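Side-chain contacts in glutamyl endopeptidase (Staphylococcus epidermidis, PDB 6PYM), which probably hydrolyses proteins on the carbonyl side of glutamate, as a secreted serine endopeptidase of the S1B family: residues 22-27 and 33-38; 50-55 and 167-172; 90-95 and 194-199; 156-161 and 179-184; 205-208 and 212-215. The protein carries 1 engineered substitution. All coordinates share one frame; numbering follows the deposited sequence.

Contact 1 of 5, residues 22-27 and 33-38; sequences VSFIYI and YMSGSG
Tyr26 lies over one face of the Tyr33 ring, offset toward the rim, with Tyr26 CE2 3.4 Å from Tyr33 CG. The ring planes are tilted by only 23°, yet the centroids are 4.9 Å apart, the phenols being displaced so far that little of one ring covers the other. The two side chains run across each other at nearly a right angle, and Tyr26 OH ends 3.5 Å from Tyr33 CB. A first torsion of 67° places Tyr33 CG between its own backbone N and carbonyl carbon and stands the ring up beside Tyr26. Further along this face, Phe24 CE1 rests 3.7 Å from Ser35 CB, while the same ring meets Tyr134 edge-to-face. These residues belong to the first beta hairpin of the N-terminal barrel in the chymotrypsin-like fold. Its strands pair antiparallel, with Ser23-Gly38, Ile25-Gly36 and Ile27-Met34 as hydrogen-bonded pairs. On the face shared by the two isoleucines, Ile27 CB packs against Met34 CG at 3.7 Å. Ile25 runs its chain along the partner strand until CD1 comes within 3.3 Å of Ser37 O. Glycine suits position 38, since a CB there would press tightly on Ile25 CD1. Small and polar, Ser37 points to the tyrosine side, where its OG bonds to Gly167 O and Tyr134 N.

Contact 2 of 5, residues 50-55 and 167-172; sequences KHVVNG and GNAGSP. Engineered in segment 167-172: Ala169 (natural residue Ser).
His51 and the engineered Ala169 meet across the active site, the predicted charge relay system that Asp93 completes. The segment 167-172, Gly-Asn-Ala-Gly-Ser-Pro, corresponds to the GDSGGP signature of chymotrypsin-like proteases, with alanine where the natural catalytic serine stands. The contact across the segments is van der Waals in kind. Ala169 CB sits 3.4 Å from His51 NE2 and 3.6 Å from His51 CE1, so a methyl carbon meets the ring where the natural protein carries a hydroxyl-bearing side chain. Next to His51 on the helix, Val52 adds a purely apolar touch, its CG2 branch lying 3.6 Å from Ala169 CB and also flanking one face of the His51 ring near the rim. A first torsion of 83° swings the imidazole from the short helix 50-53 toward Ala169, while its ND1 bonds to Asp93 OD2. Polar interactions lie within 167-172. A type II turn runs from Asn168 to Ser171, closed by Ser171 N to Asn168 O at 2.8 Å. Gly170, at phi 95°, fits a backbone conformation in which a side chain would press on the preceding carbonyl. Asn168 O accepts a second bond, from Ser171 OG at 2.6 Å, in the carbonyl plane on a lone pair. In return Asn168 ND2 donates to Ser171 OG at 3.1 Å, almost straight at 174° and lying in the amide plane.

Contact 3 of 5, residues 90-95 and 194-199; sequences GNSDLA and SSVYIN
Val196 reaches from strand 192-197 toward the CB atoms of Ser92 and Leu94 and the backbone of Asp93, and its two methyls divide the work. From CB the branches separate. CG1, anti to the backbone N (chi1 -177°), goes to the side-chain roots of the loop, 3.8 Å from Ser92 CB and 4.1 Å from Leu94 CB. CG2 takes the other side and settles on the peptide backbone of the residue between them, 3.6 Å from both Asp93 N and Asp93 O, with Ser92 CB at 4.0 Å. A compact branched residue suits this place, since both methyls start close to the strand and each finds its own part of the loop. The loop backbone is itself tightly folded, with Asp93 at the centre of an inverse gamma turn closed by a weak bond from Leu94 N to Ser92 O. In the chymotrypsin-like fold this contact brings the loop bearing the predicted charge-relay aspartate, from the N-terminal barrel, against a strand of the second sheet. The polar ends turn to other partners: Asp93 OD2 bonds to His51 ND1, and Ser92 OG to Glu156 OE1. Leu94 also leans on Ile183. What crosses the contact is therefore dispersion and shape alone, with Val196 meeting the Asp93 backbone while the carboxylate leads away from it. The direction of that carboxylate is more likely governed by partners such as His51 than by the valine.

Contact 4 of 5, residues 156-161 and 179-184; sequences EELRYD and QVIGIH
Strands 157-160 and 180-188, which touch through Leu158 with Ile181 and Tyr160 with His184, do not pair with each other. Their nearest CA atoms here, of Leu158 and Gly182, are 7.2 Å apart, and strand 192-197 pairs with each of them in the second sheet of the chymotrypsin-like fold. The backbone of 180-188 is kinked at Ile181, where psi is -19°. Two side-chain pairs make the contact. Leu158 and Ile181 cross at roughly a right angle and touch by their ends, Leu158 CD1 lying 4.0 Å from Ile181 CD1, a meeting of two aliphatic methyl ends that suits a buried site. Tyr160 OH approaches His184 at the edge of the imidazole, near its plane, and bonds to His184 ND1 at 2.7 Å. The rings meet rim to rim, neither covering the other, with planes at 31°. Tyr160 adopts an unusual first torsion of 30°, between the staggered positions, to deliver its hydroxyl there. His184 CB lies 3.3 Å from the same Tyr160 OH. His184 probably corresponds to the histidine that lines the S1 pocket in related glutamyl endopeptidases, and its side chain is about 5 Å from that of the engineered Ala169. In this buried setting the short bond to ND1 should restrict rotation of the imidazole, consistent with a second-shell role for Tyr160.

Contact 5 of 5, residues 205-208 and 212-215; sequences FLRN and DINI
Arg207 spreads its guanidinium over the end of Ile215, whose CD1 lies beneath the centre of the flat group. Ile215 CD1 is 3.7 Å from Arg207 CZ and 3.6 Å from Arg207 NH2. The approach is to a face, as expected where a methyl meets a planar cation: the face takes apolar contact, while the N-H groups lie round the rim. Arg207 is extended from CG to NE, which carries the group well out along the surface, and the torsion chi4 (105°) turns the plane so that a face rather than an edge is offered to the isoleucine. Nearer the root of the same chain, Arg207 CG packs against Ile213 CG2 at 3.8 Å, the two side chains crossing at about a right angle. Such a residue suits a place at the protein surface, since its aliphatic stem can cover carbon while its charged end stays exposed. Here the C-terminal helix 200-209 of the chymotrypsin-like fold is met by the tail that follows it, folded back along the helix after a short connection. In the tail Ile213 and Ile215 point toward the helix, with Asn214 between them. Both isoleucines also touch Ile117, and the backbone of Asn214 bonds to that residue. On the more buried side of the helix Leu206 takes over from the arginine: Leu206 CB lies 4.1 Å from Ile213 CG1. Ile213 thus uses its two branches separately, CG2 for Arg207 and CG1 for Leu206. Phe205, one residue earlier in the helix, meets Tyr88 edge-to-face.

How the contacts relate
Contact 2 lies at the centre, holding two of the three predicted charge-relay positions; the third comes from contact 3, with His51 ND1 2.6 Å from Asp93 OD2. Contact 1 adjoins it: Ser37 N lies 2.8 Å from the carbonyl O of engineered Ala169, a probable hydrogen bond. Contact 4 meets the same turn, Gly170 N being 2.8 Å from His184 O. Contacts 3 and 4 both reach the second sheet, their centres about 8 Å apart, and Ser195 N probably bonds to Leu158 O at 2.8 Å. Contact 5 is peripheral, its centre about 20 Å from that of contact 2; it touches contact 3 through Ile198 CG2 and Leu206 CD1, 4.2 Å apart.

Contact 1 of 5, residues 22-27 and 33-38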
# COMPACT_ATOMS: atom_id res chain seq x y z
N VAL A 22 -5.25 -1.68 -4.73
CA VAL A 22 -3.99 -2.31 -4.36
C VAL A 22 -3.09 -2.37 -5.59
O VAL A 22 -3.52 -2.80 -6.67
CB VAL A 22 -4.26 -3.71 -3.78
CG1 VAL A 22 -2.96 -4.39 -3.39
CG2 VAL A 22 -5.21 -3.62 -2.58
N SER A 23 -1.83 -1.95 -5.44
CA SER A 23 -0.97 -1.70 -6.58
C SER A 23 0.40 -2.35 -6.44
O SER A 23 0.98 -2.38 -5.34
CB SER A 23 -0.78 -0.20 -6.81
OG SER A 23 -2.03 0.45 -7.00
N PHE A 24 0.92 -2.82 -7.56
CA PHE A 24 2.24 -3.42 -7.67
C PHE A 24 3.23 -2.38 -8.17
O PHE A 24 2.93 -1.63 -9.11
CB PHE A 24 2.15 -4.59 -8.66
CG PHE A 24 3.48 -5.15 -9.10
CD1 PHE A 24 4.25 -5.91 -8.24
CD2 PHE A 24 3.93 -4.95 -10.40
CE1 PHE A 24 5.47 -6.44 -8.66
CE2 PHE A 24 5.14 -5.47 -10.82
CZ PHE A 24 5.90 -6.22 -9.95
N ILE A 25 4.40 -2.31 -7.53
CA ILE A 25 5.42 -1.32 -7.86
C ILE A 25 6.66 -2.03 -8.36
O ILE A 25 7.14 -2.97 -7.72
CB ILE A 25 5.75 -0.44 -6.65
CG1 ILE A 25 4.50 0.29 -6.17
CG2 ILE A 25 6.85 0.56 -6.99
CD1 ILE A 25 4.74 1.27 -5.02
N TYR A 26 7.20 -1.57 -9.50
CA TYR A 26 8.37 -2.17 -10.12
C TYR A 26 9.38 -1.07 -10.39
O TYR A 26 9.05 -0.06 -11.01
CB TYR A 26 7.96 -2.84 -11.44
CG TYR A 26 9.06 -3.63 -12.12
CD1 TYR A 26 9.92 -3.01 -13.03
CD2 TYR A 26 9.22 -4.99 -11.89
CE1 TYR A 26 10.92 -3.74 -13.68
CE2 TYR A 26 10.22 -5.72 -12.52
CZ TYR A 26 11.06 -5.09 -13.42
OH TYR A 26 12.04 -5.83 -14.05
N ILE A 27 10.60 -1.25 -9.89
CA ILE A 27 11.67 -0.27 -10.05
C ILE A 27 12.92 -0.99 -10.56
O ILE A 27 13.51 -1.79 -9.83
CB ILE A 27 11.99 0.47 -8.74
CG1 ILE A 27 10.74 1.14 -8.17
CG2 ILE A 27 13.08 1.51 -8.97
CD1 ILE A 27 10.95 1.77 -6.79
N TYR A 33 15.91 -5.75 -10.40
CA TYR A 33 14.78 -4.90 -10.08
C TYR A 33 14.49 -5.04 -8.60
O TYR A 33 14.88 -6.01 -7.95
CB TYR A 33 13.52 -5.26 -10.90
CG TYR A 33 12.92 -6.61 -10.57
CD1 TYR A 33 11.97 -6.75 -9.56
CD2 TYR A 33 13.29 -7.75 -11.28
CE1 TYR A 33 11.42 -7.98 -9.26
CE2 TYR A 33 12.74 -8.98 -10.99
CZ TYR A 33 11.81 -9.09 -9.98
OH TYR A 33 11.26 -10.32 -9.68
N MET A 34 13.78 -4.05 -8.07
CA MET A 34 13.11 -4.21 -6.80
C MET A 34 11.62 -4.03 -7.04
O MET A 34 11.20 -3.37 -7.99
CB MET A 34 13.61 -3.20 -5.78
CG MET A 34 13.49 -1.78 -6.24
SD MET A 34 14.19 -0.67 -5.01
CE MET A 34 12.94 -0.74 -3.73
N SER A 35 10.83 -4.67 -6.20
CA SER A 35 9.39 -4.53 -6.31
C SER A 35 8.80 -4.24 -4.94
O SER A 35 9.39 -4.56 -3.90
CB SER A 35 8.72 -5.74 -6.96
OG SER A 35 8.70 -6.87 -6.10
N GLY A 36 7.64 -3.61 -4.96
CA GLY A 36 6.93 -3.32 -3.74
C GLY A 36 5.44 -3.24 -4.01
O GLY A 36 4.95 -3.74 -5.03
N SER A 37 4.73 -2.62 -3.08
CA SER A 37 3.29 -2.51 -3.09
C SER A 37 2.89 -1.07 -2.78
O SER A 37 3.69 -0.26 -2.32
CB SER A 37 2.68 -3.45 -2.05
OG SER A 37 3.10 -4.79 -2.25
N GLY A 38 1.62 -0.77 -3.01
CA GLY A 38 1.09 0.53 -2.66
C GLY A 38 -0.41 0.52 -2.80
O GLY A 38 -1.01 -0.52 -3.10

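Contact 2 of 5, residues 50-55 and 167-172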
# COMPACT_ATOMS: atom_id res chain seq x y z
N LYS A 50 8.65 5.24 2.06
CA LYS A 50 9.87 5.95 1.69
C LYS A 50 10.91 4.99 1.15
O LYS A 50 11.57 5.28 0.14
CB LYS A 50 10.45 6.71 2.88
CG LYS A 50 9.62 7.89 3.32
CD LYS A 50 10.19 8.52 4.58
CE LYS A 50 9.39 9.75 4.96
NZ LYS A 50 9.79 10.30 6.29
N HIS A 51 11.11 3.86 1.81
CA HIS A 51 12.21 3.00 1.39
C HIS A 51 11.95 2.37 0.03
O HIS A 51 12.90 1.96 -0.65
CB HIS A 51 12.60 1.98 2.47
CG HIS A 51 11.77 0.74 2.50
ND1 HIS A 51 10.71 0.57 3.37
CD2 HIS A 51 11.89 -0.43 1.82
CE1 HIS A 51 10.20 -0.64 3.21
NE2 HIS A 51 10.89 -1.26 2.26
N VAL A 52 10.69 2.30 -0.39
CA VAL A 52 10.36 1.86 -1.75
C VAL A 52 10.71 2.94 -2.76
O VAL A 52 11.48 2.71 -3.70
CB VAL A 52 8.89 1.43 -1.84
CG1 VAL A 52 8.48 1.20 -3.30
CG2 VAL A 52 8.64 0.17 -1.03
N VAL A 53 10.17 4.15 -2.58
CA VAL A 53 10.45 5.21 -3.54
C VAL A 53 11.93 5.61 -3.55
O VAL A 53 12.44 6.05 -4.59
CB VAL A 53 9.53 6.43 -3.38
CG1 VAL A 53 8.08 6.05 -3.62
CG2 VAL A 53 9.71 7.07 -2.02
N ASN A 54 12.62 5.47 -2.41
CA ASN A 54 14.06 5.76 -2.36
C ASN A 54 14.84 4.89 -3.34
O ASN A 54 15.95 5.27 -3.75
CB ASN A 54 14.62 5.53 -0.94
CG ASN A 54 14.16 6.59 0.08
OD1 ASN A 54 13.66 7.65 -0.27
ND2 ASN A 54 14.35 6.28 1.37
N GLY A 55 14.30 3.72 -3.71
CA GLY A 55 14.98 2.85 -4.65
C GLY A 55 15.12 3.44 -6.04
O GLY A 55 15.95 2.97 -6.83
N GLY A 167 8.65 -7.33 -0.55
CA GLY A 167 7.72 -7.03 -1.63
C GLY A 167 6.41 -6.47 -1.12
O GLY A 167 5.78 -5.65 -1.81
N ASN A 168 6.01 -6.87 0.08
CA ASN A 168 4.83 -6.31 0.72
C ASN A 168 5.00 -4.85 1.12
O ASN A 168 3.99 -4.20 1.37
CB ASN A 168 4.45 -7.10 1.98
CG ASN A 168 3.44 -8.21 1.73
OD1 ASN A 168 3.72 -9.38 2.02
ND2 ASN A 168 2.25 -7.86 1.25
N ALA A 169 6.23 -4.33 1.23
CA ALA A 169 6.46 -2.92 1.58
C ALA A 169 5.51 -2.01 0.83
O ALA A 169 5.44 -2.03 -0.40
CB ALA A 169 7.90 -2.55 1.22
N GLY A 170 4.76 -1.19 1.58
CA GLY A 170 3.80 -0.27 1.01
C GLY A 170 2.37 -0.79 0.95
O GLY A 170 1.47 -0.04 0.55
N SER A 171 2.14 -2.04 1.35
CA SER A 171 0.82 -2.63 1.21
C SER A 171 -0.18 -1.94 2.13
O SER A 171 0.13 -1.67 3.30
CB SER A 171 0.83 -4.10 1.62
OG SER A 171 1.54 -4.93 0.72
N PRO A 172 -1.40 -1.71 1.67
CA PRO A 172 -2.43 -1.20 2.58
C PRO A 172 -2.79 -2.22 3.65
O PRO A 172 -2.87 -3.43 3.40
CB PRO A 172 -3.62 -0.91 1.66
CG PRO A 172 -3.40 -1.81 0.49
CD PRO A 172 -1.91 -1.86 0.30

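Contact 3 of 5, residues 90-95 and 194-199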
# COMPACT_ATOMS: atom_id res chain seq x y z
N GLY A 90 7.25 13.49 8.78
CA GLY A 90 7.52 12.85 10.04
C GLY A 90 8.44 11.64 9.91
O GLY A 90 8.81 11.21 8.82
N ASN A 91 8.80 11.09 11.07
CA ASN A 91 9.79 10.02 11.14
C ASN A 91 9.13 8.64 10.99
O ASN A 91 9.27 7.77 11.84
CB ASN A 91 10.58 10.11 12.43
CG ASN A 91 11.45 11.33 12.48
OD1 ASN A 91 12.52 11.37 11.87
ND2 ASN A 91 11.01 12.35 13.20
N SER A 92 8.45 8.46 9.86
CA SER A 92 7.80 7.19 9.53
C SER A 92 7.99 6.90 8.05
O SER A 92 8.19 7.81 7.24
CB SER A 92 6.31 7.22 9.87
OG SER A 92 6.12 7.37 11.27
N ASP A 93 7.86 5.62 7.70
CA ASP A 93 8.19 5.10 6.37
C ASP A 93 7.00 5.25 5.42
O ASP A 93 6.43 4.28 4.91
CB ASP A 93 8.60 3.63 6.50
CG ASP A 93 9.39 3.12 5.31
OD1 ASP A 93 9.61 3.88 4.35
OD2 ASP A 93 9.76 1.93 5.36
N LEU A 94 6.62 6.51 5.15
CA LEU A 94 5.44 6.81 4.34
C LEU A 94 5.78 7.85 3.29
O LEU A 94 6.40 8.88 3.60
CB LEU A 94 4.33 7.37 5.22
CG LEU A 94 3.04 7.79 4.50
CD1 LEU A 94 2.36 6.59 3.83
CD2 LEU A 94 2.11 8.50 5.47
N ALA A 95 5.35 7.62 2.06
CA ALA A 95 5.48 8.60 1.00
C ALA A 95 4.26 8.55 0.10
O ALA A 95 3.66 7.49 -0.10
CB ALA A 95 6.73 8.35 0.15
N SER A 194 4.89 -4.48 10.96
CA SER A 194 4.67 -3.09 11.31
C SER A 194 4.18 -2.27 10.12
O SER A 194 4.60 -2.49 8.98
CB SER A 194 5.96 -2.42 11.78
OG SER A 194 6.52 -3.07 12.91
N SER A 195 3.37 -1.27 10.44
CA SER A 195 2.85 -0.32 9.47
C SER A 195 2.91 1.09 10.04
O SER A 195 2.99 1.30 11.26
CB SER A 195 1.39 -0.65 9.12
OG SER A 195 0.53 -0.45 10.23
N VAL A 196 2.89 2.06 9.13
CA VAL A 196 2.67 3.45 9.48
C VAL A 196 1.19 3.62 9.76
O VAL A 196 0.36 3.43 8.87
CB VAL A 196 3.12 4.40 8.36
CG1 VAL A 196 2.93 5.86 8.80
CG2 VAL A 196 4.55 4.13 7.97
N TYR A 197 0.87 4.00 11.00
CA TYR A 197 -0.51 4.20 11.42
C TYR A 197 -1.00 5.55 10.91
O TYR A 197 -0.34 6.57 11.11
CB TYR A 197 -0.54 4.18 12.94
CG TYR A 197 -1.89 4.25 13.58
CD1 TYR A 197 -2.94 3.43 13.16
CD2 TYR A 197 -2.12 5.10 14.66
CE1 TYR A 197 -4.17 3.47 13.78
CE2 TYR A 197 -3.35 5.14 15.28
CZ TYR A 197 -4.37 4.33 14.84
OH TYR A 197 -5.60 4.35 15.45
N ILE A 198 -2.16 5.55 10.27
CA ILE A 198 -2.68 6.79 9.70
C ILE A 198 -3.41 7.57 10.79
O ILE A 198 -4.64 7.56 10.88
CB ILE A 198 -3.52 6.51 8.44
CG1 ILE A 198 -2.63 5.84 7.38
CG2 ILE A 198 -4.14 7.80 7.90
CD1 ILE A 198 -3.40 5.26 6.20
N ASN A 199 -2.63 8.21 11.66
CA ASN A 199 -3.19 8.99 12.75
C ASN A 199 -3.59 10.38 12.26
O ASN A 199 -3.56 10.68 11.06
CB ASN A 199 -2.23 9.00 13.94
CG ASN A 199 -0.98 9.83 13.70
OD1 ASN A 199 -0.84 10.51 12.69
ND2 ASN A 199 -0.07 9.79 14.67

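Contact 4 of 5, residues 156-161 and 179-184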
# COMPACT_ATOMS: atom_id res chain seq x y z
N GLU A 156 2.80 6.74 15.50
CA GLU A 156 2.63 6.45 14.08
C GLU A 156 2.90 4.98 13.75
O GLU A 156 3.13 4.65 12.58
CB GLU A 156 3.49 7.38 13.23
CG GLU A 156 3.01 8.82 13.27
CD GLU A 156 3.96 9.82 12.64
OE1 GLU A 156 5.05 9.43 12.15
OE2 GLU A 156 3.62 11.03 12.64
N GLU A 157 2.88 4.10 14.74
CA GLU A 157 3.23 2.70 14.56
C GLU A 157 2.03 1.83 14.88
O GLU A 157 1.44 1.96 15.96
CB GLU A 157 4.41 2.35 15.48
CG GLU A 157 4.77 0.87 15.55
CD GLU A 157 5.84 0.45 14.56
OE1 GLU A 157 6.09 1.20 13.60
OE2 GLU A 157 6.44 -0.65 14.74
N LEU A 158 1.66 0.95 13.96
CA LEU A 158 0.64 -0.06 14.20
C LEU A 158 1.24 -1.41 13.81
O LEU A 158 1.72 -1.57 12.69
CB LEU A 158 -0.67 0.22 13.44
CG LEU A 158 -1.85 -0.75 13.68
CD1 LEU A 158 -3.20 -0.06 13.54
CD2 LEU A 158 -1.79 -1.94 12.72
N ARG A 159 1.21 -2.36 14.74
CA ARG A 159 1.82 -3.67 14.53
C ARG A 159 0.75 -4.76 14.54
O ARG A 159 -0.32 -4.60 15.14
CB ARG A 159 2.85 -3.98 15.61
CG ARG A 159 3.97 -2.97 15.70
CD ARG A 159 4.81 -3.21 16.93
NE ARG A 159 5.90 -2.24 17.00
CZ ARG A 159 6.66 -2.03 18.07
NH1 ARG A 159 6.45 -2.72 19.19
NH2 ARG A 159 7.62 -1.12 18.03
N TYR A 160 1.09 -5.88 13.91
CA TYR A 160 0.13 -6.98 13.75
C TYR A 160 0.86 -8.31 13.72
O TYR A 160 2.08 -8.38 13.54
CB TYR A 160 -0.76 -6.80 12.52
CG TYR A 160 -0.11 -6.04 11.38
CD1 TYR A 160 0.84 -6.64 10.55
CD2 TYR A 160 -0.46 -4.73 11.12
CE1 TYR A 160 1.42 -5.94 9.51
CE2 TYR A 160 0.12 -4.02 10.10
CZ TYR A 160 1.05 -4.62 9.29
OH TYR A 160 1.61 -3.89 8.27
N ASP A 161 0.08 -9.38 13.89
CA ASP A 161 0.59 -10.74 14.02
C ASP A 161 0.49 -11.56 12.74
O ASP A 161 0.78 -12.76 12.75
CB ASP A 161 -0.10 -11.48 15.19
CG ASP A 161 -1.56 -11.82 14.90
OD1 ASP A 161 -2.07 -11.59 13.79
OD2 ASP A 161 -2.22 -12.36 15.82
N GLN A 179 -11.39 -0.20 4.86
CA GLN A 179 -10.75 1.10 4.90
C GLN A 179 -9.29 0.93 5.29
O GLN A 179 -8.94 0.05 6.07
CB GLN A 179 -11.44 1.99 5.94
CG GLN A 179 -12.94 2.08 5.77
CD GLN A 179 -13.63 2.67 6.99
OE1 GLN A 179 -13.13 2.57 8.11
NE2 GLN A 179 -14.80 3.29 6.77
N VAL A 180 -8.45 1.81 4.76
CA VAL A 180 -7.01 1.75 5.01
C VAL A 180 -6.71 2.39 6.36
O VAL A 180 -6.94 3.59 6.55
CB VAL A 180 -6.22 2.43 3.89
CG1 VAL A 180 -4.72 2.33 4.15
CG2 VAL A 180 -6.58 1.85 2.53
N ILE A 181 -6.19 1.59 7.30
CA ILE A 181 -5.81 2.08 8.62
C ILE A 181 -4.32 2.36 8.72
O ILE A 181 -3.90 3.09 9.64
CB ILE A 181 -6.26 1.11 9.73
CG1 ILE A 181 -5.52 -0.23 9.63
CG2 ILE A 181 -7.77 0.94 9.73
CD1 ILE A 181 -5.82 -1.17 10.80
N GLY A 182 -3.51 1.80 7.83
CA GLY A 182 -2.07 1.96 7.88
C GLY A 182 -1.44 1.51 6.58
O GLY A 182 -2.12 0.96 5.70
N ILE A 183 -0.14 1.75 6.47
CA ILE A 183 0.65 1.35 5.30
C ILE A 183 1.79 0.47 5.82
O ILE A 183 2.67 0.95 6.54
CB ILE A 183 1.18 2.56 4.53
CG1 ILE A 183 0.03 3.45 4.02
CG2 ILE A 183 2.10 2.13 3.39
CD1 ILE A 183 -0.90 2.79 3.01
N HIS A 184 1.76 -0.81 5.46
CA HIS A 184 2.78 -1.75 5.89
C HIS A 184 4.16 -1.28 5.46
O HIS A 184 4.33 -0.77 4.35
CB HIS A 184 2.49 -3.10 5.24
CG HIS A 184 3.53 -4.12 5.51
ND1 HIS A 184 3.65 -4.76 6.72
CD2 HIS A 184 4.56 -4.56 4.74
CE1 HIS A 184 4.68 -5.58 6.68
NE2 HIS A 184 5.26 -5.47 5.49

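Contact 5 of 5, residues 205-208 and 212-215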
# COMPACT_ATOMS: atom_id res chain seq x y z
N PHE A 205 -1.45 15.48 6.60
CA PHE A 205 -0.53 15.38 5.46
C PHE A 205 -1.27 14.92 4.21
O PHE A 205 -1.04 15.45 3.12
CB PHE A 205 0.60 14.42 5.84
CG PHE A 205 1.45 13.93 4.69
CD1 PHE A 205 2.35 14.77 4.05
CD2 PHE A 205 1.39 12.60 4.29
CE1 PHE A 205 3.14 14.31 3.02
CE2 PHE A 205 2.19 12.14 3.26
CZ PHE A 205 3.06 12.99 2.62
N LEU A 206 -2.16 13.94 4.34
CA LEU A 206 -2.92 13.48 3.18
C LEU A 206 -3.81 14.58 2.62
O LEU A 206 -3.82 14.83 1.41
CB LEU A 206 -3.75 12.25 3.54
CG LEU A 206 -2.96 11.01 3.95
CD1 LEU A 206 -3.93 9.89 4.30
CD2 LEU A 206 -1.97 10.58 2.86
N ARG A 207 -4.58 15.24 3.49
CA ARG A 207 -5.49 16.29 3.02
C ARG A 207 -4.75 17.42 2.33
O ARG A 207 -5.25 18.00 1.36
CB ARG A 207 -6.30 16.86 4.19
CG ARG A 207 -7.39 15.95 4.67
CD ARG A 207 -8.27 16.64 5.70
NE ARG A 207 -9.36 15.74 6.08
CZ ARG A 207 -9.43 15.08 7.23
NH1 ARG A 207 -8.49 15.22 8.14
NH2 ARG A 207 -10.46 14.27 7.47
N ASN A 208 -3.55 17.75 2.82
CA ASN A 208 -2.82 18.89 2.29
C ASN A 208 -2.09 18.59 0.99
O ASN A 208 -1.57 19.52 0.36
CB ASN A 208 -1.88 19.44 3.35
CG ASN A 208 -2.65 20.12 4.46
OD1 ASN A 208 -3.62 20.82 4.19
ND2 ASN A 208 -2.25 19.89 5.70
N ASP A 212 -8.68 15.27 -2.86
CA ASP A 212 -9.81 14.35 -2.95
C ASP A 212 -9.69 13.15 -2.02
O ASP A 212 -10.47 12.20 -2.17
CB ASP A 212 -10.02 13.89 -4.41
CG ASP A 212 -8.80 13.19 -5.01
OD1 ASP A 212 -7.68 13.33 -4.47
OD2 ASP A 212 -8.94 12.50 -6.04
N ILE A 213 -8.76 13.17 -1.06
CA ILE A 213 -8.62 12.04 -0.14
C ILE A 213 -9.95 11.76 0.55
O ILE A 213 -10.66 12.68 0.99
CB ILE A 213 -7.48 12.30 0.87
CG1 ILE A 213 -7.06 10.99 1.54
CG2 ILE A 213 -7.87 13.34 1.92
CD1 ILE A 213 -6.14 10.14 0.68
N ASN A 214 -10.32 10.49 0.62
CA ASN A 214 -11.61 10.07 1.16
C ASN A 214 -11.35 9.42 2.52
O ASN A 214 -10.95 8.26 2.58
CB ASN A 214 -12.29 9.11 0.20
CG ASN A 214 -13.64 8.65 0.69
OD1 ASN A 214 -14.22 9.24 1.60
ND2 ASN A 214 -14.16 7.59 0.08
N ILE A 215 -11.56 10.18 3.59
CA ILE A 215 -11.35 9.71 4.96
C ILE A 215 -12.72 9.52 5.60
O ILE A 215 -13.53 10.45 5.64
CB ILE A 215 -10.49 10.70 5.75
CG1 ILE A 215 -9.12 10.88 5.07
CG2 ILE A 215 -10.34 10.25 7.19
CD1 ILE A 215 -8.28 12.00 5.64